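PDB 4EWC: putative nucleoprotein from Infectious salmon anemia virus, which encapsidates the negative-strand viral RNA, protecting it from nucleases and forming with it the ribonucleoprotein that serves as template for transcription and replication. Local coordinates for residues I151-P156 with L397-I401; K266-A271 with V447-A453; E461-P465 with L494-R498. One frame throughout, in Å; residues are numbered along the deposited sequence.

Contact 1 (I151-P156 with L397-I401); sequences IGMVFP and LMMYI
Phe155 reaches from helix 142-162 into the angle between Leu397, Met398 and Ile401 on helix 394-402, and its atoms meet these partners in turn. CB lies 3.6 Å from CD1 of Ile401, and CG is next to the same methyl. Farther out, on one flank of the ring, CD2 comes within 3.6 Å of CG of Met398. CE2 then meets the branch of Leu397, 3.5 Å from its CG and equally near CD2, and CZ ends beside that CD2 methyl. These approaches are oblique to the ring, whereas CG2 of Ile151, one turn earlier on its own helix, lies 3.7 Å above one ring face, offset toward the rim. With CG of Leu397 anti to the backbone N (chi1 -161°), the branch of that leucine is brought to CE2, the two side chains crossing at about a right angle. The two short helical segments themselves cross at -96° with their axes 9.8 Å apart, a nearly perpendicular helix-helix packing within the largely alpha-helical nucleoprotein, held by apolar side chains. Ile401 spreads its two branches over separate partners: CD1 touches both CB of Phe155 and CG2 of Ile151, while CG2 meets CG of Pro156 at 3.7 Å. Residues 144-166 are predicted to span a membrane, yet in this crystal structure Phe155 is buried against another helix of the same chain. Leu397 also touches Ile422 of helix 417-425, and Met398 extends along helix 142-162 to Leu158 and Thr159. A water molecule donates to the carbonyl O of Met398 and, weakly, to that of Phe155.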
# COMPACT_ATOMS: atom_id res chain seq x y z
N ILE A 151 20.39 -15.67 -24.76
CA ILE A 151 19.39 -16.56 -24.16
C ILE A 151 18.90 -17.60 -25.17
O ILE A 151 18.92 -18.79 -24.90
CB ILE A 151 18.21 -15.78 -23.54
CG1 ILE A 151 18.69 -15.02 -22.30
CG2 ILE A 151 17.11 -16.75 -23.15
CD1 ILE A 151 17.74 -13.92 -21.85
N GLY A 152 18.50 -17.15 -26.35
CA GLY A 152 18.08 -18.06 -27.41
C GLY A 152 19.05 -19.16 -27.80
O GLY A 152 18.63 -20.21 -28.30
N MSE A 153 20.35 -18.94 -27.57
CA MSE A 153 21.37 -19.93 -27.91
C MSE A 153 21.80 -20.77 -26.72
O MSE A 153 22.08 -21.96 -26.86
CB MSE A 153 22.59 -19.29 -28.59
CG MSE A 153 22.33 -18.93 -30.05
SE MSE A 153 23.91 -18.16 -30.90
CE MSE A 153 25.00 -19.75 -30.92
N VAL A 154 21.84 -20.15 -25.54
CA VAL A 154 22.31 -20.82 -24.34
C VAL A 154 21.22 -21.71 -23.72
O VAL A 154 21.47 -22.88 -23.43
CB VAL A 154 22.92 -19.81 -23.32
CG1 VAL A 154 23.24 -20.46 -21.94
CG2 VAL A 154 24.18 -19.15 -23.90
N PHE A 155 20.01 -21.18 -23.55
CA PHE A 155 18.92 -21.95 -22.93
C PHE A 155 18.60 -23.33 -23.56
O PHE A 155 18.42 -24.31 -22.83
CB PHE A 155 17.66 -21.10 -22.72
CG PHE A 155 17.73 -20.20 -21.50
CD1 PHE A 155 18.85 -19.41 -21.26
CD2 PHE A 155 16.67 -20.13 -20.59
CE1 PHE A 155 18.93 -18.59 -20.13
CE2 PHE A 155 16.73 -19.30 -19.46
CZ PHE A 155 17.86 -18.54 -19.24
N PRO A 156 18.52 -23.41 -24.92
CA PRO A 156 18.35 -24.74 -25.52
C PRO A 156 19.46 -25.71 -25.11
O PRO A 156 19.20 -26.87 -24.80
CB PRO A 156 18.41 -24.47 -27.02
CG PRO A 156 17.90 -23.06 -27.15
CD PRO A 156 18.41 -22.34 -25.93
N LEU A 397 11.17 -19.71 -18.95
CA LEU A 397 11.97 -19.35 -20.12
C LEU A 397 12.44 -20.60 -20.89
O LEU A 397 12.32 -20.68 -22.10
CB LEU A 397 13.13 -18.47 -19.68
CG LEU A 397 13.92 -17.56 -20.63
CD1 LEU A 397 13.04 -16.93 -21.68
CD2 LEU A 397 14.63 -16.47 -19.83
N MSE A 398 12.93 -21.60 -20.16
CA MSE A 398 13.36 -22.84 -20.76
C MSE A 398 12.20 -23.55 -21.43
O MSE A 398 12.36 -24.03 -22.56
CB MSE A 398 13.98 -23.72 -19.69
CG MSE A 398 15.43 -23.31 -19.44
SE MSE A 398 16.10 -24.15 -17.79
CE MSE A 398 17.17 -25.58 -18.61
N MSE A 399 11.06 -23.61 -20.76
CA MSE A 399 9.86 -24.25 -21.33
C MSE A 399 9.43 -23.56 -22.63
O MSE A 399 9.11 -24.21 -23.61
CB MSE A 399 8.69 -24.20 -20.34
CG MSE A 399 8.70 -25.26 -19.28
SE MSE A 399 7.16 -25.03 -18.05
CE MSE A 399 5.71 -25.13 -19.38
N TYR A 400 9.39 -22.23 -22.58
CA TYR A 400 8.86 -21.43 -23.67
C TYR A 400 9.70 -21.67 -24.91
O TYR A 400 9.16 -21.89 -26.00
CB TYR A 400 8.84 -19.97 -23.24
CG TYR A 400 8.34 -18.99 -24.27
CD1 TYR A 400 6.98 -18.70 -24.39
CD2 TYR A 400 9.22 -18.32 -25.10
CE1 TYR A 400 6.53 -17.79 -25.33
CE2 TYR A 400 8.78 -17.42 -26.04
CZ TYR A 400 7.43 -17.16 -26.16
OH TYR A 400 6.99 -16.26 -27.11
N ILE A 401 11.02 -21.68 -24.74
CA ILE A 401 11.95 -22.04 -25.81
C ILE A 401 11.85 -23.53 -26.23
O ILE A 401 11.89 -23.84 -27.43
CB ILE A 401 13.38 -21.71 -25.43
CG1 ILE A 401 13.49 -20.22 -25.08
CG2 ILE A 401 14.34 -22.04 -26.57
CD1 ILE A 401 14.82 -19.82 -24.50
O HOH W 1 15.30 -24.28 -23.54

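Contact 2 (K266-A271 with V447-A453); sequences KSVLSA and VSMVATA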
# COMPACT_ATOMS: atom_id res chain seq x y z
N LYS A 266 21.78 -11.11 -11.86
CA LYS A 266 21.06 -10.09 -11.10
C LYS A 266 19.61 -10.50 -10.83
O LYS A 266 19.08 -10.30 -9.74
CB LYS A 266 21.10 -8.71 -11.76
CG LYS A 266 20.43 -7.61 -10.92
CD LYS A 266 20.53 -6.21 -11.55
CE LYS A 266 19.87 -5.12 -10.67
NZ LYS A 266 20.58 -4.91 -9.39
N SER A 267 18.96 -11.10 -11.82
CA SER A 267 17.57 -11.49 -11.65
C SER A 267 17.44 -12.70 -10.72
O SER A 267 16.66 -12.69 -9.78
CB SER A 267 16.93 -11.76 -12.99
OG SER A 267 16.80 -10.57 -13.73
N VAL A 268 18.23 -13.73 -10.98
CA VAL A 268 18.11 -15.01 -10.27
C VAL A 268 18.45 -14.85 -8.80
O VAL A 268 17.77 -15.42 -7.92
CB VAL A 268 19.04 -16.08 -10.89
CG1 VAL A 268 19.42 -17.14 -9.89
CG2 VAL A 268 18.41 -16.68 -12.12
N LEU A 269 19.48 -14.05 -8.53
CA LEU A 269 19.99 -13.90 -7.18
C LEU A 269 19.20 -12.89 -6.35
O LEU A 269 19.37 -12.85 -5.14
CB LEU A 269 21.45 -13.46 -7.22
CG LEU A 269 22.42 -14.47 -7.80
CD1 LEU A 269 23.81 -13.90 -7.73
CD2 LEU A 269 22.33 -15.79 -7.06
N SER A 270 18.36 -12.08 -6.98
CA SER A 270 17.66 -11.04 -6.24
C SER A 270 16.64 -11.62 -5.24
O SER A 270 16.26 -10.95 -4.28
CB SER A 270 17.02 -10.00 -7.17
OG SER A 270 16.06 -10.57 -8.04
N ALA A 271 16.25 -12.87 -5.43
CA ALA A 271 15.33 -13.52 -4.51
C ALA A 271 16.02 -13.81 -3.19
O ALA A 271 15.38 -13.80 -2.13
CB ALA A 271 14.76 -14.79 -5.11
N VAL A 447 10.05 -10.42 -7.32
CA VAL A 447 11.34 -9.83 -7.04
C VAL A 447 12.37 -10.07 -8.18
O VAL A 447 13.07 -9.16 -8.58
CB VAL A 447 11.83 -10.23 -5.63
CG1 VAL A 447 13.36 -10.18 -5.52
CG2 VAL A 447 11.18 -9.34 -4.59
N SER A 448 12.44 -11.28 -8.72
CA SER A 448 13.34 -11.51 -9.84
C SER A 448 12.91 -10.79 -11.14
O SER A 448 13.77 -10.27 -11.90
CB SER A 448 13.55 -13.00 -10.07
OG SER A 448 14.34 -13.54 -9.00
N MSE A 449 11.61 -10.72 -11.37
CA MSE A 449 11.12 -9.99 -12.54
C MSE A 449 11.58 -8.53 -12.57
O MSE A 449 11.93 -8.01 -13.63
CB MSE A 449 9.62 -10.12 -12.70
CG MSE A 449 9.21 -11.49 -13.20
SE MSE A 449 7.29 -11.56 -13.54
CE MSE A 449 7.47 -10.88 -15.37
N VAL A 450 11.59 -7.87 -11.41
CA VAL A 450 12.05 -6.50 -11.33
C VAL A 450 13.50 -6.46 -10.89
O VAL A 450 14.08 -5.37 -10.75
CB VAL A 450 11.16 -5.67 -10.42
CG1 VAL A 450 9.73 -5.66 -10.97
CG2 VAL A 450 11.23 -6.19 -8.96
N ALA A 451 14.07 -7.65 -10.70
CA ALA A 451 15.50 -7.80 -10.39
C ALA A 451 15.98 -6.96 -9.20
O ALA A 451 17.08 -6.41 -9.23
CB ALA A 451 16.35 -7.47 -11.62
N THR A 452 15.15 -6.87 -8.17
CA THR A 452 15.55 -6.13 -6.96
C THR A 452 14.68 -6.41 -5.75
O THR A 452 13.46 -6.35 -5.83
CB THR A 452 15.62 -4.59 -7.19
OG1 THR A 452 16.15 -3.96 -6.02
CG2 THR A 452 14.23 -3.99 -7.57
N ALA A 453 15.31 -6.71 -4.62
CA ALA A 453 14.54 -6.90 -3.39
C ALA A 453 14.03 -5.57 -2.82
O ALA A 453 13.25 -5.57 -1.88
CB ALA A 453 15.35 -7.66 -2.33
O HOH W 2 19.51 -6.90 -7.63
O HOH W 3 14.45 -9.64 -14.56
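Ser448 OG donates to the carbonyl O of Ser267 at 2.6 Å, the direct hydrogen bond between helix 438-449 and the end of helix 253-269. The hydroxyl approaches from above the carbonyl plane, 36° out of it. From the opposite face of that plane comes a second donor, Ser270 OG, 2.8 Å from the same Ser267 O, so one buried carbonyl oxygen is gripped by two hydroxyls. Ser270 can do this because chi1 of 61° sets OG between its backbone N and carbonyl carbon, turned back over the preceding turn; the same OG rests against CA of Ser448. Here the packing is close: CG1 of Val447 lies against the carbonyl O of Ser270, and the CA atoms of Ser267 and Ala451 are 4.4 Å apart. Ala451 has only a methyl here, and this CB meets both OG of Ser267 and CG of Lys266.

Toward Lys266 direct contacts give way to water-mediated ones, although the residue stays buried. Its chain, extended as far as CE and bent at the last torsion, runs past the carbonyl O of Ala451, and NZ reaches that oxygen through a water, 2.9 Å from NZ and 3.0 Å from Ala451 O. The ammonium is held mainly by a salt bridge to Glu296 and a bond to the carbonyl O of Cys311. Another water lies between OG of Ser267 and the carbonyl O of Ser448.

Ala451, with positive phi, is the C-prime residue of a Schellman motif: Thr452 N bonds to Val447 O at 3.1 Å and Ala451 N, weakly, to Ser448 O, ending helix 438-449 where helix 253-269 packs against it.

Contact 3 (E461-P465 with L494-R498); sequences ENAVP and LSNVR
Pro465 lays the CG edge of its ring against the backbone of Asn496, with CG 3.4 Å from the carbonyl O of Asn496 and CD close to the same oxygen. Next to it, Val497 turns CG2 toward the end of helix 457-463. This methyl of Val497 lies 4.2 Å from CG2 of Val464 and also meets the carbonyl O of Ala463. The other branch of Val464, CG1, which stands anti to the backbone N (chi1 180°), touches CD2 of Leu494 at 4.0 Å. Val464 is the first residue beyond helix 457-463, and the carbonyl O of Ala463, the last helical residue, accepts from the backbone N of Arg498 at 2.9 Å; the donor lies in the carbonyl plane on a lone pair, with an N-H...O angle of 146°. The helix end is thereby tied to the loop leading into strand 499-500, within the C-terminal region of the orthomyxovirus nucleoprotein family. CB of Arg498 lies 3.4 Å from the carbonyl O of Asn462, and the arginine side chain also touches Ser579 of strand 577-583. The amide ND2 of Asn462 bonds to the carbonyl O of Asp458 within its own helix. Helices 417-425 and 438-449 flank the apolar side, offering Cys420, Cys423 and Met449 to Val497.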
# COMPACT_ATOMS: atom_id res chain seq x y z
N GLU A 461 3.23 -6.21 -5.60
CA GLU A 461 1.89 -6.77 -5.51
C GLU A 461 1.16 -6.71 -6.86
O GLU A 461 0.52 -7.68 -7.27
CB GLU A 461 1.06 -6.08 -4.44
CG GLU A 461 -0.27 -6.74 -4.21
CD GLU A 461 -0.19 -7.78 -3.11
OE1 GLU A 461 0.52 -7.51 -2.11
OE2 GLU A 461 -0.84 -8.86 -3.25
N ASN A 462 1.25 -5.59 -7.55
CA ASN A 462 0.63 -5.53 -8.87
C ASN A 462 1.36 -6.34 -9.96
O ASN A 462 0.76 -6.74 -10.95
CB ASN A 462 0.44 -4.09 -9.33
CG ASN A 462 -0.64 -3.39 -8.55
OD1 ASN A 462 -1.76 -3.21 -9.04
ND2 ASN A 462 -0.31 -2.99 -7.33
N ALA A 463 2.66 -6.55 -9.77
CA ALA A 463 3.44 -7.25 -10.77
C ALA A 463 3.05 -8.73 -10.83
O ALA A 463 2.79 -9.26 -11.89
CB ALA A 463 4.93 -7.08 -10.51
N VAL A 464 3.02 -9.38 -9.67
CA VAL A 464 2.57 -10.76 -9.60
C VAL A 464 1.49 -10.83 -8.55
O VAL A 464 1.80 -10.96 -7.37
CB VAL A 464 3.69 -11.72 -9.17
CG1 VAL A 464 3.16 -13.15 -9.10
CG2 VAL A 464 4.86 -11.64 -10.13
N PRO A 465 0.22 -10.74 -8.98
CA PRO A 465 -0.89 -10.66 -8.02
C PRO A 465 -0.82 -11.80 -7.03
O PRO A 465 -0.41 -12.91 -7.40
CB PRO A 465 -2.13 -10.80 -8.90
CG PRO A 465 -1.70 -10.36 -10.22
CD PRO A 465 -0.28 -10.84 -10.36
N LEU A 494 0.61 -17.66 -13.97
CA LEU A 494 1.11 -16.30 -14.03
C LEU A 494 0.43 -15.50 -15.13
O LEU A 494 1.04 -14.62 -15.74
CB LEU A 494 2.61 -16.28 -14.28
CG LEU A 494 3.58 -16.76 -13.20
CD1 LEU A 494 5.03 -16.69 -13.70
CD2 LEU A 494 3.41 -15.93 -11.93
N SER A 495 -0.83 -15.80 -15.40
CA SER A 495 -1.64 -14.86 -16.15
C SER A 495 -1.93 -13.74 -15.16
O SER A 495 -1.61 -13.85 -13.97
CB SER A 495 -2.93 -15.52 -16.65
OG SER A 495 -3.49 -16.40 -15.70
N ASN A 496 -2.50 -12.64 -15.63
CA ASN A 496 -2.72 -11.48 -14.77
C ASN A 496 -1.43 -10.84 -14.23
O ASN A 496 -1.49 -9.82 -13.52
CB ASN A 496 -3.69 -11.80 -13.63
CG ASN A 496 -4.90 -12.59 -14.11
OD1 ASN A 496 -5.22 -12.58 -15.31
ND2 ASN A 496 -5.57 -13.27 -13.19
N VAL A 497 -0.28 -11.42 -14.57
CA VAL A 497 1.01 -10.79 -14.30
C VAL A 497 1.05 -9.41 -14.99
O VAL A 497 0.28 -9.15 -15.90
CB VAL A 497 2.15 -11.69 -14.81
CG1 VAL A 497 2.33 -11.51 -16.30
CG2 VAL A 497 3.45 -11.40 -14.09
N ARG A 498 1.92 -8.51 -14.53
CA ARG A 498 1.99 -7.14 -15.05
C ARG A 498 3.37 -6.51 -14.98
O ARG A 498 4.19 -6.90 -14.15
CB ARG A 498 1.02 -6.24 -14.30
CG ARG A 498 -0.38 -6.21 -14.86
CD ARG A 498 -1.19 -5.22 -14.09
NE ARG A 498 -2.22 -4.60 -14.92
CZ ARG A 498 -3.09 -3.70 -14.47
NH1 ARG A 498 -3.06 -3.32 -13.19
NH2 ARG A 498 -3.99 -3.18 -15.32

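In the fold
Contacts 2 and 3 adjoin, their centres 15 Å apart. Met449, in the last turn of helix 438-449, joins them: its SE atom packs on CG2 of Val497 (3.9 Å) and on CG2 of Val464 (4.2 Å), and helix 457-463 follows helix 438-449 in the chain. Contact 1 stands apart, its centre 19 Å from that of contact 2 and 22 Å from that of contact 3, with nearest atoms about 7 and 9 Å away. Helix 417-425 borders segments of all three: it touches Leu397 of contact 1, Met449 of segment 447-453, and Leu494 and Val497 of contact 3. Along the chain, contacts 1 and 2 interleave, whereas contact 3 follows both.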